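Local coordinates for protein hyperpolarization-activated (Ih) channel (Strongylocentrotus purpuratus, PDB 2PTM) that probably forms a hyperpolarization-activated, voltage-gated cation channel whose C-terminal region, the piece here, binds cyclic AMP, at residues V98-D103 with E160-L165; V123-S128 with R153-K158; T92-E97 with F166-Q171; S5-Y10 with R43-D48. All coordinates share one frame; numbering follows the deposited sequence.

Interaction 1: V98-D103 with E160-L165; sequences VFQPAD and ETYCTL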
# COMPACT_ATOMS: atom_id res chain seq x y z
N VAL A 98 -17.47 12.62 -8.04
CA VAL A 98 -18.37 13.34 -8.94
C VAL A 98 -18.95 12.33 -9.90
O VAL A 98 -18.23 11.46 -10.40
CB VAL A 98 -17.61 14.44 -9.74
CG1 VAL A 98 -18.45 14.90 -10.93
CG2 VAL A 98 -17.26 15.62 -8.85
N PHE A 99 -20.26 12.44 -10.15
CA PHE A 99 -20.95 11.63 -11.15
C PHE A 99 -21.71 12.54 -12.13
O PHE A 99 -21.98 13.72 -11.84
CB PHE A 99 -21.91 10.62 -10.50
CG PHE A 99 -21.22 9.47 -9.80
CD1 PHE A 99 -21.03 8.25 -10.46
CD2 PHE A 99 -20.80 9.59 -8.49
CE1 PHE A 99 -20.40 7.19 -9.83
CE2 PHE A 99 -20.16 8.53 -7.84
CZ PHE A 99 -19.97 7.32 -8.52
N GLN A 100 -22.06 11.98 -13.28
CA GLN A 100 -22.67 12.71 -14.39
C GLN A 100 -24.12 12.28 -14.61
O GLN A 100 -24.52 11.21 -14.18
CB GLN A 100 -21.85 12.48 -15.66
CG GLN A 100 -20.52 13.25 -15.65
CD GLN A 100 -19.56 12.80 -16.71
OE1 GLN A 100 -19.08 11.67 -16.68
NE2 GLN A 100 -19.25 13.70 -17.66
N PRO A 101 -24.90 13.13 -15.30
CA PRO A 101 -26.30 12.81 -15.59
C PRO A 101 -26.47 11.41 -16.18
O PRO A 101 -25.69 11.02 -17.06
CB PRO A 101 -26.69 13.87 -16.63
CG PRO A 101 -25.84 15.02 -16.30
CD PRO A 101 -24.53 14.47 -15.80
N ALA A 102 -27.45 10.67 -15.66
CA ALA A 102 -27.77 9.30 -16.08
C ALA A 102 -26.81 8.21 -15.55
O ALA A 102 -27.04 7.03 -15.79
CB ALA A 102 -27.95 9.22 -17.61
N ASP A 103 -25.75 8.59 -14.84
CA ASP A 103 -24.88 7.60 -14.20
C ASP A 103 -25.64 6.83 -13.13
O ASP A 103 -26.34 7.42 -12.31
CB ASP A 103 -23.68 8.26 -13.52
CG ASP A 103 -22.57 8.61 -14.49
OD1 ASP A 103 -22.66 8.26 -15.69
OD2 ASP A 103 -21.59 9.24 -14.03
N GLU A 160 -29.70 12.45 -11.87
CA GLU A 160 -30.47 13.27 -12.80
C GLU A 160 -29.58 14.40 -13.33
O GLU A 160 -29.67 14.76 -14.49
CB GLU A 160 -31.73 13.85 -12.14
CG GLU A 160 -32.84 12.84 -11.89
CD GLU A 160 -33.70 12.60 -13.12
OE1 GLU A 160 -34.94 12.63 -12.98
OE2 GLU A 160 -33.14 12.40 -14.22
N THR A 161 -28.72 14.94 -12.46
CA THR A 161 -27.89 16.09 -12.79
C THR A 161 -26.45 15.67 -12.59
O THR A 161 -26.19 14.52 -12.25
CB THR A 161 -28.18 17.25 -11.82
OG1 THR A 161 -27.83 16.85 -10.49
CG2 THR A 161 -29.66 17.65 -11.85
N TYR A 162 -25.50 16.57 -12.80
CA TYR A 162 -24.17 16.35 -12.26
C TYR A 162 -24.32 16.27 -10.75
O TYR A 162 -25.08 17.05 -10.16
CB TYR A 162 -23.23 17.51 -12.64
CG TYR A 162 -22.49 17.27 -13.93
CD1 TYR A 162 -23.10 17.53 -15.15
CD2 TYR A 162 -21.20 16.75 -13.93
CE1 TYR A 162 -22.43 17.30 -16.34
CE2 TYR A 162 -20.53 16.50 -15.10
CZ TYR A 162 -21.15 16.78 -16.31
OH TYR A 162 -20.49 16.54 -17.48
N CYS A 163 -23.61 15.35 -10.11
CA CYS A 163 -23.70 15.19 -8.66
C CYS A 163 -22.33 15.22 -8.04
O CYS A 163 -21.41 14.56 -8.53
CB CYS A 163 -24.40 13.88 -8.28
SG CYS A 163 -26.16 13.86 -8.71
N THR A 164 -22.19 15.98 -6.98
CA THR A 164 -20.98 15.95 -6.19
C THR A 164 -21.34 15.27 -4.88
O THR A 164 -22.23 15.72 -4.16
CB THR A 164 -20.42 17.36 -5.97
OG1 THR A 164 -21.44 18.18 -5.38
CG2 THR A 164 -20.03 17.97 -7.30
N LEU A 165 -20.66 14.17 -4.60
CA LEU A 165 -20.97 13.32 -3.46
C LEU A 165 -19.73 13.18 -2.58
O LEU A 165 -18.60 13.41 -3.04
CB LEU A 165 -21.37 11.92 -3.95
CG LEU A 165 -22.44 11.86 -5.04
CD1 LEU A 165 -22.67 10.42 -5.48
CD2 LEU A 165 -23.73 12.48 -4.51

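Interaction 2: V123-S128 with R153-K158; sequences VDIIMS and RVASVK. With CMP (adenosine-3',5'-cyclic-monophosphate), chain C.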
# COMPACT_ATOMS: atom_id res chain seq x y z
N VAL A 123 -30.67 12.83 -7.38
CA VAL A 123 -30.67 11.44 -7.81
C VAL A 123 -32.07 10.85 -7.68
O VAL A 123 -32.88 11.32 -6.87
CB VAL A 123 -29.66 10.58 -6.99
CG1 VAL A 123 -28.27 11.16 -7.12
CG2 VAL A 123 -30.07 10.51 -5.53
N ASP A 124 -32.36 9.84 -8.50
CA ASP A 124 -33.61 9.10 -8.42
C ASP A 124 -33.36 7.76 -7.75
O ASP A 124 -32.35 7.11 -8.04
CB ASP A 124 -34.17 8.83 -9.82
CG ASP A 124 -34.73 10.07 -10.48
OD1 ASP A 124 -35.14 11.01 -9.77
OD2 ASP A 124 -34.77 10.09 -11.73
N ILE A 125 -34.26 7.36 -6.85
CA ILE A 125 -34.23 6.04 -6.25
C ILE A 125 -35.17 5.14 -7.05
O ILE A 125 -36.37 5.38 -7.07
CB ILE A 125 -34.69 6.09 -4.77
CG1 ILE A 125 -33.89 7.14 -3.98
CG2 ILE A 125 -34.61 4.71 -4.12
CD1 ILE A 125 -32.40 6.96 -4.03
N ILE A 126 -34.63 4.12 -7.70
CA ILE A 126 -35.40 3.30 -8.63
C ILE A 126 -35.55 1.87 -8.13
O ILE A 126 -34.55 1.17 -7.96
CB ILE A 126 -34.72 3.28 -10.03
CG1 ILE A 126 -34.41 4.72 -10.49
CG2 ILE A 126 -35.58 2.51 -11.04
CD1 ILE A 126 -33.72 4.81 -11.83
N MET A 127 -36.78 1.44 -7.89
CA MET A 127 -37.03 0.10 -7.38
C MET A 127 -36.77 -0.95 -8.45
O MET A 127 -36.62 -0.62 -9.62
CB MET A 127 -38.47 -0.02 -6.85
CG MET A 127 -38.80 0.98 -5.76
SD MET A 127 -37.47 1.12 -4.55
CE MET A 127 -37.37 -0.56 -3.92
N SER A 128 -36.72 -2.21 -8.04
CA SER A 128 -36.38 -3.30 -8.94
C SER A 128 -37.40 -3.47 -10.06
O SER A 128 -37.13 -4.09 -11.08
CB SER A 128 -36.24 -4.61 -8.17
OG SER A 128 -37.50 -5.04 -7.66
N ARG A 153 -27.78 -4.15 -2.13
CA ARG A 153 -28.47 -2.90 -2.45
C ARG A 153 -29.96 -3.15 -2.70
O ARG A 153 -30.30 -4.07 -3.43
CB ARG A 153 -27.85 -2.27 -3.69
CG ARG A 153 -26.34 -1.97 -3.60
CD ARG A 153 -26.03 -0.93 -2.54
NE ARG A 153 -24.71 -0.33 -2.74
CZ ARG A 153 -24.14 0.54 -1.91
NH1 ARG A 153 -24.78 0.92 -0.81
NH2 ARG A 153 -22.94 1.05 -2.20
N VAL A 154 -30.83 -2.33 -2.11
CA VAL A 154 -32.27 -2.59 -2.22
C VAL A 154 -32.96 -1.79 -3.32
O VAL A 154 -34.15 -1.98 -3.59
CB VAL A 154 -33.02 -2.39 -0.88
CG1 VAL A 154 -32.33 -3.19 0.22
CG2 VAL A 154 -33.10 -0.91 -0.50
N ALA A 155 -32.21 -0.91 -3.97
CA ALA A 155 -32.75 -0.05 -5.01
C ALA A 155 -31.58 0.40 -5.85
O ALA A 155 -30.44 0.27 -5.42
CB ALA A 155 -33.44 1.17 -4.38
N SER A 156 -31.84 0.92 -7.05
CA SER A 156 -30.78 1.57 -7.81
C SER A 156 -30.82 3.07 -7.55
O SER A 156 -31.86 3.61 -7.15
CB SER A 156 -30.92 1.28 -9.30
OG SER A 156 -30.92 -0.11 -9.56
N VAL A 157 -29.70 3.75 -7.76
CA VAL A 157 -29.66 5.20 -7.61
C VAL A 157 -29.04 5.78 -8.86
O VAL A 157 -27.90 5.45 -9.21
CB VAL A 157 -28.83 5.61 -6.38
CG1 VAL A 157 -28.81 7.14 -6.21
CG2 VAL A 157 -29.38 4.91 -5.11
N LYS A 158 -29.79 6.65 -9.54
CA LYS A 158 -29.37 7.18 -10.83
C LYS A 158 -29.33 8.70 -10.78
O LYS A 158 -30.29 9.32 -10.34
CB LYS A 158 -30.36 6.74 -11.92
CG LYS A 158 -29.98 7.11 -13.36
CD LYS A 158 -31.03 6.57 -14.33
CE LYS A 158 -30.59 6.73 -15.80
NZ LYS A 158 -31.70 6.37 -16.73
P CMP C . -28.77 0.72 -0.34
O1P CMP C . -29.76 -0.49 -0.37
O2P CMP C . -27.47 0.52 0.28
O5' CMP C . -28.79 1.17 -1.88
C5' CMP C . -29.78 1.97 -2.50
C4' CMP C . -30.20 3.16 -1.64
O4' CMP C . -31.43 3.78 -2.00
C3' CMP C . -30.53 2.62 -0.27
O3' CMP C . -29.60 1.88 0.44
C2' CMP C . -31.18 3.78 0.48
O2' CMP C . -30.18 4.74 0.80
C1' CMP C . -31.93 4.39 -0.75
N9 CMP C . -33.34 4.16 -0.69
C8 CMP C . -34.06 2.96 -0.91
N7 CMP C . -35.39 3.13 -0.81
C5 CMP C . -35.56 4.48 -0.49
C6 CMP C . -36.69 5.31 -0.24
N6 CMP C . -37.97 4.80 -0.30
N1 CMP C . -36.49 6.63 0.06
C2 CMP C . -35.23 7.11 0.09
N3 CMP C . -34.07 6.46 -0.13
C4 CMP C . -34.28 5.15 -0.43
O HOH W 1 -31.99 9.87 -12.80
O HOH W 2 -33.51 -1.07 -9.36

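Interaction 3: T92-E97 with F166-Q171; sequences TLLEFE and FSLSVQ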
# COMPACT_ATOMS: atom_id res chain seq x y z
N THR A 92 -13.29 13.76 8.04
CA THR A 92 -11.90 13.44 7.74
C THR A 92 -11.78 12.12 6.97
O THR A 92 -10.73 11.81 6.41
CB THR A 92 -11.03 13.35 9.02
OG1 THR A 92 -11.50 12.28 9.85
CG2 THR A 92 -11.07 14.65 9.80
N LEU A 93 -12.86 11.34 6.95
CA LEU A 93 -12.85 10.06 6.24
C LEU A 93 -13.62 10.08 4.92
O LEU A 93 -13.55 9.12 4.16
CB LEU A 93 -13.39 8.94 7.13
CG LEU A 93 -12.65 8.70 8.45
CD1 LEU A 93 -13.35 7.60 9.22
CD2 LEU A 93 -11.19 8.34 8.21
N LEU A 94 -14.37 11.15 4.66
CA LEU A 94 -15.15 11.24 3.42
C LEU A 94 -14.26 11.31 2.18
O LEU A 94 -13.18 11.89 2.22
CB LEU A 94 -16.08 12.45 3.47
CG LEU A 94 -17.22 12.43 4.49
CD1 LEU A 94 -17.98 13.75 4.44
CD2 LEU A 94 -18.15 11.26 4.24
N GLU A 95 -14.70 10.71 1.08
CA GLU A 95 -13.99 10.81 -0.20
C GLU A 95 -14.84 11.55 -1.22
O GLU A 95 -15.99 11.20 -1.44
CB GLU A 95 -13.65 9.42 -0.74
CG GLU A 95 -12.54 8.73 0.03
CD GLU A 95 -11.18 9.37 -0.20
OE1 GLU A 95 -10.98 9.95 -1.28
OE2 GLU A 95 -10.32 9.28 0.70
N PHE A 96 -14.28 12.58 -1.84
CA PHE A 96 -15.03 13.35 -2.84
C PHE A 96 -15.22 12.54 -4.12
O PHE A 96 -14.27 11.92 -4.62
CB PHE A 96 -14.27 14.64 -3.15
CG PHE A 96 -14.97 15.55 -4.11
CD1 PHE A 96 -16.20 16.10 -3.78
CD2 PHE A 96 -14.41 15.87 -5.33
CE1 PHE A 96 -16.85 16.96 -4.65
CE2 PHE A 96 -15.05 16.74 -6.20
CZ PHE A 96 -16.28 17.27 -5.86
N GLU A 97 -16.43 12.53 -4.65
CA GLU A 97 -16.71 11.81 -5.89
C GLU A 97 -17.62 12.69 -6.73
O GLU A 97 -18.44 13.42 -6.18
CB GLU A 97 -17.40 10.46 -5.63
CG GLU A 97 -16.50 9.43 -4.91
CD GLU A 97 -17.12 8.04 -4.86
OE1 GLU A 97 -17.77 7.63 -5.84
OE2 GLU A 97 -16.94 7.35 -3.83
N PHE A 166 -19.94 12.80 -1.33
CA PHE A 166 -18.85 12.39 -0.46
C PHE A 166 -19.16 11.00 0.04
O PHE A 166 -20.22 10.79 0.65
CB PHE A 166 -18.70 13.36 0.71
CG PHE A 166 -18.12 14.68 0.31
CD1 PHE A 166 -16.74 14.89 0.34
CD2 PHE A 166 -18.93 15.71 -0.12
CE1 PHE A 166 -16.20 16.11 -0.03
CE2 PHE A 166 -18.40 16.94 -0.50
CZ PHE A 166 -17.03 17.13 -0.46
N SER A 167 -18.28 10.05 -0.24
CA SER A 167 -18.56 8.67 0.15
C SER A 167 -17.85 8.30 1.45
O SER A 167 -16.83 8.89 1.79
CB SER A 167 -18.17 7.70 -0.97
OG SER A 167 -16.78 7.80 -1.26
N LEU A 168 -18.42 7.32 2.16
CA LEU A 168 -17.80 6.75 3.35
C LEU A 168 -17.76 5.24 3.14
O LEU A 168 -18.80 4.61 2.95
CB LEU A 168 -18.65 7.06 4.58
CG LEU A 168 -18.06 6.81 5.96
CD1 LEU A 168 -16.90 7.76 6.23
CD2 LEU A 168 -19.18 7.00 7.00
N SER A 169 -16.56 4.65 3.17
CA SER A 169 -16.40 3.22 2.89
C SER A 169 -17.03 2.38 3.98
O SER A 169 -17.27 2.86 5.08
CB SER A 169 -14.91 2.89 2.80
OG SER A 169 -14.33 2.97 4.09
N VAL A 170 -17.30 1.11 3.69
CA VAL A 170 -17.92 0.24 4.69
C VAL A 170 -17.02 0.12 5.93
O VAL A 170 -17.50 0.09 7.06
CB VAL A 170 -18.29 -1.15 4.11
CG1 VAL A 170 -17.11 -1.78 3.40
CG2 VAL A 170 -18.83 -2.08 5.20
N GLN A 171 -15.70 0.08 5.72
CA GLN A 171 -14.79 -0.01 6.86
C GLN A 171 -14.86 1.22 7.75
O GLN A 171 -14.95 1.10 8.97
CB GLN A 171 -13.35 -0.27 6.40
CG GLN A 171 -13.09 0.11 4.95
CD GLN A 171 -13.49 -0.98 3.98
OE1 GLN A 171 -13.22 -2.17 4.21
NE2 GLN A 171 -14.13 -0.59 2.88
O HOH W 3 -14.46 6.57 3.08

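Interaction 4: S5-Y10 with R43-D48; sequences SSSRQY and RGKMFD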
# COMPACT_ATOMS: atom_id res chain seq x y z
N SER A 5 0.66 26.79 -11.29
CA SER A 5 1.14 25.42 -11.14
C SER A 5 -0.02 24.42 -11.21
O SER A 5 0.13 23.30 -11.72
CB SER A 5 1.91 25.27 -9.83
N SER A 6 -1.17 24.83 -10.69
CA SER A 6 -2.37 23.99 -10.73
C SER A 6 -2.91 23.91 -12.17
O SER A 6 -3.45 22.88 -12.58
CB SER A 6 -3.43 24.54 -9.79
OG SER A 6 -3.87 25.82 -10.20
N SER A 7 -2.74 24.99 -12.92
CA SER A 7 -3.18 25.05 -14.31
C SER A 7 -2.33 24.16 -15.21
O SER A 7 -2.85 23.49 -16.09
CB SER A 7 -3.15 26.49 -14.82
OG SER A 7 -4.01 27.31 -14.04
N ARG A 8 -1.01 24.19 -14.98
CA ARG A 8 -0.08 23.37 -15.76
C ARG A 8 -0.36 21.89 -15.51
O ARG A 8 -0.30 21.07 -16.43
CB ARG A 8 1.36 23.72 -15.40
N GLN A 9 -0.65 21.55 -14.26
CA GLN A 9 -0.95 20.18 -13.88
C GLN A 9 -2.13 19.66 -14.70
O GLN A 9 -2.12 18.52 -15.16
CB GLN A 9 -1.29 20.12 -12.39
CG GLN A 9 -1.37 18.72 -11.81
CD GLN A 9 -0.03 18.21 -11.32
OE1 GLN A 9 0.96 18.94 -11.30
NE2 GLN A 9 0.01 16.95 -10.91
N TYR A 10 -3.13 20.52 -14.90
CA TYR A 10 -4.37 20.15 -15.60
C TYR A 10 -4.18 20.00 -17.11
O TYR A 10 -4.70 19.06 -17.71
CB TYR A 10 -5.46 21.19 -15.32
CG TYR A 10 -6.76 20.95 -16.07
CD1 TYR A 10 -7.78 20.21 -15.50
CD2 TYR A 10 -6.96 21.47 -17.34
CE1 TYR A 10 -8.97 19.99 -16.17
CE2 TYR A 10 -8.14 21.26 -18.02
CZ TYR A 10 -9.14 20.52 -17.43
OH TYR A 10 -10.32 20.31 -18.11
N ARG A 43 -12.11 21.97 -13.48
CA ARG A 43 -12.26 23.35 -13.94
C ARG A 43 -10.92 23.99 -14.31
O ARG A 43 -10.70 25.18 -14.06
CB ARG A 43 -12.97 24.20 -12.89
CG ARG A 43 -14.36 23.68 -12.51
CD ARG A 43 -15.34 23.79 -13.66
NE ARG A 43 -16.68 23.30 -13.30
CZ ARG A 43 -17.55 23.98 -12.57
NH1 ARG A 43 -17.22 25.18 -12.11
NH2 ARG A 43 -18.74 23.47 -12.29
N GLY A 44 -10.03 23.20 -14.90
CA GLY A 44 -8.79 23.72 -15.45
C GLY A 44 -7.63 23.77 -14.47
O GLY A 44 -6.56 24.29 -14.78
N LYS A 45 -7.84 23.23 -13.27
CA LYS A 45 -6.80 23.27 -12.25
C LYS A 45 -6.80 21.99 -11.44
O LYS A 45 -7.84 21.55 -10.95
CB LYS A 45 -7.00 24.48 -11.34
CG LYS A 45 -6.73 25.82 -12.01
CD LYS A 45 -7.09 26.99 -11.10
CE LYS A 45 -6.61 28.31 -11.68
NZ LYS A 45 -6.89 29.45 -10.76
N MET A 46 -5.62 21.39 -11.30
CA MET A 46 -5.48 20.21 -10.47
C MET A 46 -4.45 20.43 -9.38
O MET A 46 -3.24 20.39 -9.62
CB MET A 46 -5.10 18.98 -11.30
CG MET A 46 -6.20 18.52 -12.24
SD MET A 46 -5.68 17.11 -13.22
CE MET A 46 -6.26 15.75 -12.21
N PHE A 47 -4.94 20.69 -8.17
CA PHE A 47 -4.11 20.69 -6.99
C PHE A 47 -4.01 19.22 -6.57
O PHE A 47 -4.23 18.33 -7.40
CB PHE A 47 -4.76 21.54 -5.90
CG PHE A 47 -5.30 22.85 -6.41
CD1 PHE A 47 -6.57 22.92 -6.97
CD2 PHE A 47 -4.54 24.00 -6.35
CE1 PHE A 47 -7.07 24.13 -7.44
CE2 PHE A 47 -5.03 25.21 -6.82
CZ PHE A 47 -6.30 25.27 -7.36
N ASP A 48 -3.70 18.95 -5.31
CA ASP A 48 -3.64 17.57 -4.85
C ASP A 48 -4.46 17.36 -3.58
O ASP A 48 -5.34 16.49 -3.54
CB ASP A 48 -2.18 17.13 -4.63
CG ASP A 48 -2.04 15.62 -4.49
OD1 ASP A 48 -3.07 14.93 -4.29
OD2 ASP A 48 -0.90 15.12 -4.59
O HOH W 4 -6.72 27.50 -15.21

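Interaction 1: V98-D103 with E160-L165
The Y162 ring has P101 and Q100 on one face. P101 CD sits 3.8 Å from the centroid of the Y162 ring, a CH-pi contact. V98 CG1 comes to the edge of the same ring, close to its plane. The Q100 side chain runs alongside Y162 in the same direction. With CG anti to its carbonyl carbon (chi1 -74°) and the chain then extended, Q100 NE2 donates to Y162 OH at 3.1 Å, nearly straight at 176° and within the amide plane. NE2 also donates to K33 O, which helps fix the amide. With an alanine at Y162, P101 CD would probably lose the ring face it packs on, and Q100 NE2 the phenol oxygen. The backbones pair antiparallel. F99 N donates to C163 O at 2.9 Å, and C163 N returns a bond to F99 O. On the face of F99 and C163, L165 CD1 reaches F99 CD2 at 3.6 Å. A type II turn from Q100 to D103 follows. D103 OD2 accepts from Q100 N, while OD1 makes a salt bridge to K33. The contact joins the end of the outer strand 95-99, and the turn after it, to the start of strand 163-169 in the beta roll. Helix 28-42 covers the Y162 side, where Y40 stacks on that ring, and strand 114-118 flanks 163-169. S59 and I60 of a second subunit pack on F99 and Q100.

Interaction 2: V123-S128 with R153-K158
This contact forms one wall of the cyclic AMP pocket in the beta roll of the cyclic nucleotide-binding domain. R153 and V154, in the loop just before strand 156-159, bind the phosphate. R153 NH1 donates to O2P of the nucleotide at 2.9 Å, with O2P at the edge of the guanidinium and in its plane. V154 N donates to O1P at 2.7 Å. E144, G143 and C146 also bond the nucleotide and complete the site. R153 NH2 binds R114 O, which helps orient the guanidinium. Beside the ribose and base, I125 and V157 lie side by side and point the same way. I125 CD1 touches V157 CG2 at 3.8 Å, and I125 CG2 lies 3.7 Å from N9 of the base. V157 CG2 faces O4' of the ribose. I125 CG2 also meets A155 CB, and V157 CG1 packs on V123 CB at 3.6 Å. The valine manages both contacts because CG1 stands opposite its backbone N (chi1 -179°) and CG2 opposite its carbonyl carbon. Four backbone bonds join the strands, two at D124 with K158 and two at I126 with S156. On the face away from the nucleotide, I126 CD1 rests on K158 CB at 3.9 Å. A water donates to I126 O and hydrogen-bonds S156 OG, which also bonds E108 N. D124 OD1 bonds S135 OG. M127 bends back so that SD lies 4.0 Å from A155 CB. Strand 123-126 is flanked by 132-136, and strand 156-159 by 104-106. F142 of strand 141-142 packs against V123 and V157.

Interaction 3: T92-E97 with F166-Q171
F96 and F166 meet at the apolar centre. F96 CD1 lies over one face of the F166 ring, toward its rim, 3.6 Å from F166 CZ. The rings meet obliquely, centroids 5.3 Å apart and planes at 52°. F96 reaches this place with CG opposite its backbone N (chi1 -176°). L94 crosses F166 at about a right angle, and L94 CD1 touches F166 CB at 3.8 Å. L72 of helix 70-75 packs on L94 and F166. Next along, L93 CB meets L168 CD1 at 3.8 Å, with H172 and V176 of helix 170-179 against L93 and F173 against L168. These residues sit where helix 84-93 runs into the first strand of the beta roll and the last strand runs into helix 170-179. The strands are antiparallel. E95 N donates to S167 O and S167 N to E95 O, the latter at 2.8 Å. A water accepts from S169 N and donates to L93 O, bridging the segments beyond the E95-S167 pair. S169 OG caps the helix through H172 N. At the polar edge S167 OG donates to E97 OE2 at 2.6 Å, on the anti side of the carboxylate and 24° out of its plane. The same oxygen forms a salt bridge with R114 NE. A glutamine in place of E97 would probably leave the R114 charge without its mate and weaken the hold on the S167 hydroxyl.

Interaction 4: S5-Y10 with R43-D48
G44 packs on one face of the Y10 ring. Its CA stands over the ring centre, 3.4 Å from the Y10 centroid and 8° off the normal, a close CH-pi contact. M46 CG meets the edge of the same ring near its plane, 4.0 Å from Y10 CD1. Y10 sets its ring against the loop, with CG opposite its backbone N (chi1 176°). At the other end S6 CB lies over one face of the F47 ring, 3.4 Å from F47 CE2. The aliphatic part of K45 runs past S6, with K45 CG 3.4 Å from S6 OG. Q9 CG packs on the backbone of M46, 3.3 Å from M46 O, and the Q9 and M46 side chains cross at about a right angle. One direct hydrogen bond ties the backbones: M46 N donates to S6 O at 2.9 Å, from above the carbonyl plane. A water hydrogen-bonds S7 OG and donates to G44 O. R43, the first residue after helix 28-42, has positive phi, as does G44. At the backbone angles of G44 a side chain would run into the preceding carbonyl, so glycine fits here. E39 and Y42 of helix 28-42 pack on Y10. The contact joins the first helix of the C-linker to the loop before helix 50-55. E19 of a third subunit accepts from the backbone N of S5 and S6, and Y23 of that subunit packs on F47. The contact is mostly apolar and CH-pi packing, with one direct hydrogen bond and one water bridge between the segments.

Interaction 4 comes first along the chain, in the C-linker. The other three lie in or at the border of the beta roll and enclose one another: 92-97 with 166-171 outermost, then 98-103 with 160-165, then 123-128 with 153-158. Interactions 1 and 3 share strands 95-99 and 163-169, their centres 17 Å apart, and L165 N probably bonds E97 O between them. Interaction 2 belongs to the other sheet. Its centre is 14 Å from that of interaction 1, and C163 SG packs on V123 CG1 there. Interaction 4 is 35 Å from interaction 2 between centres, across the chain's middle. The nucleotide wall is thus linked through the roll to strands packed against the C-linker.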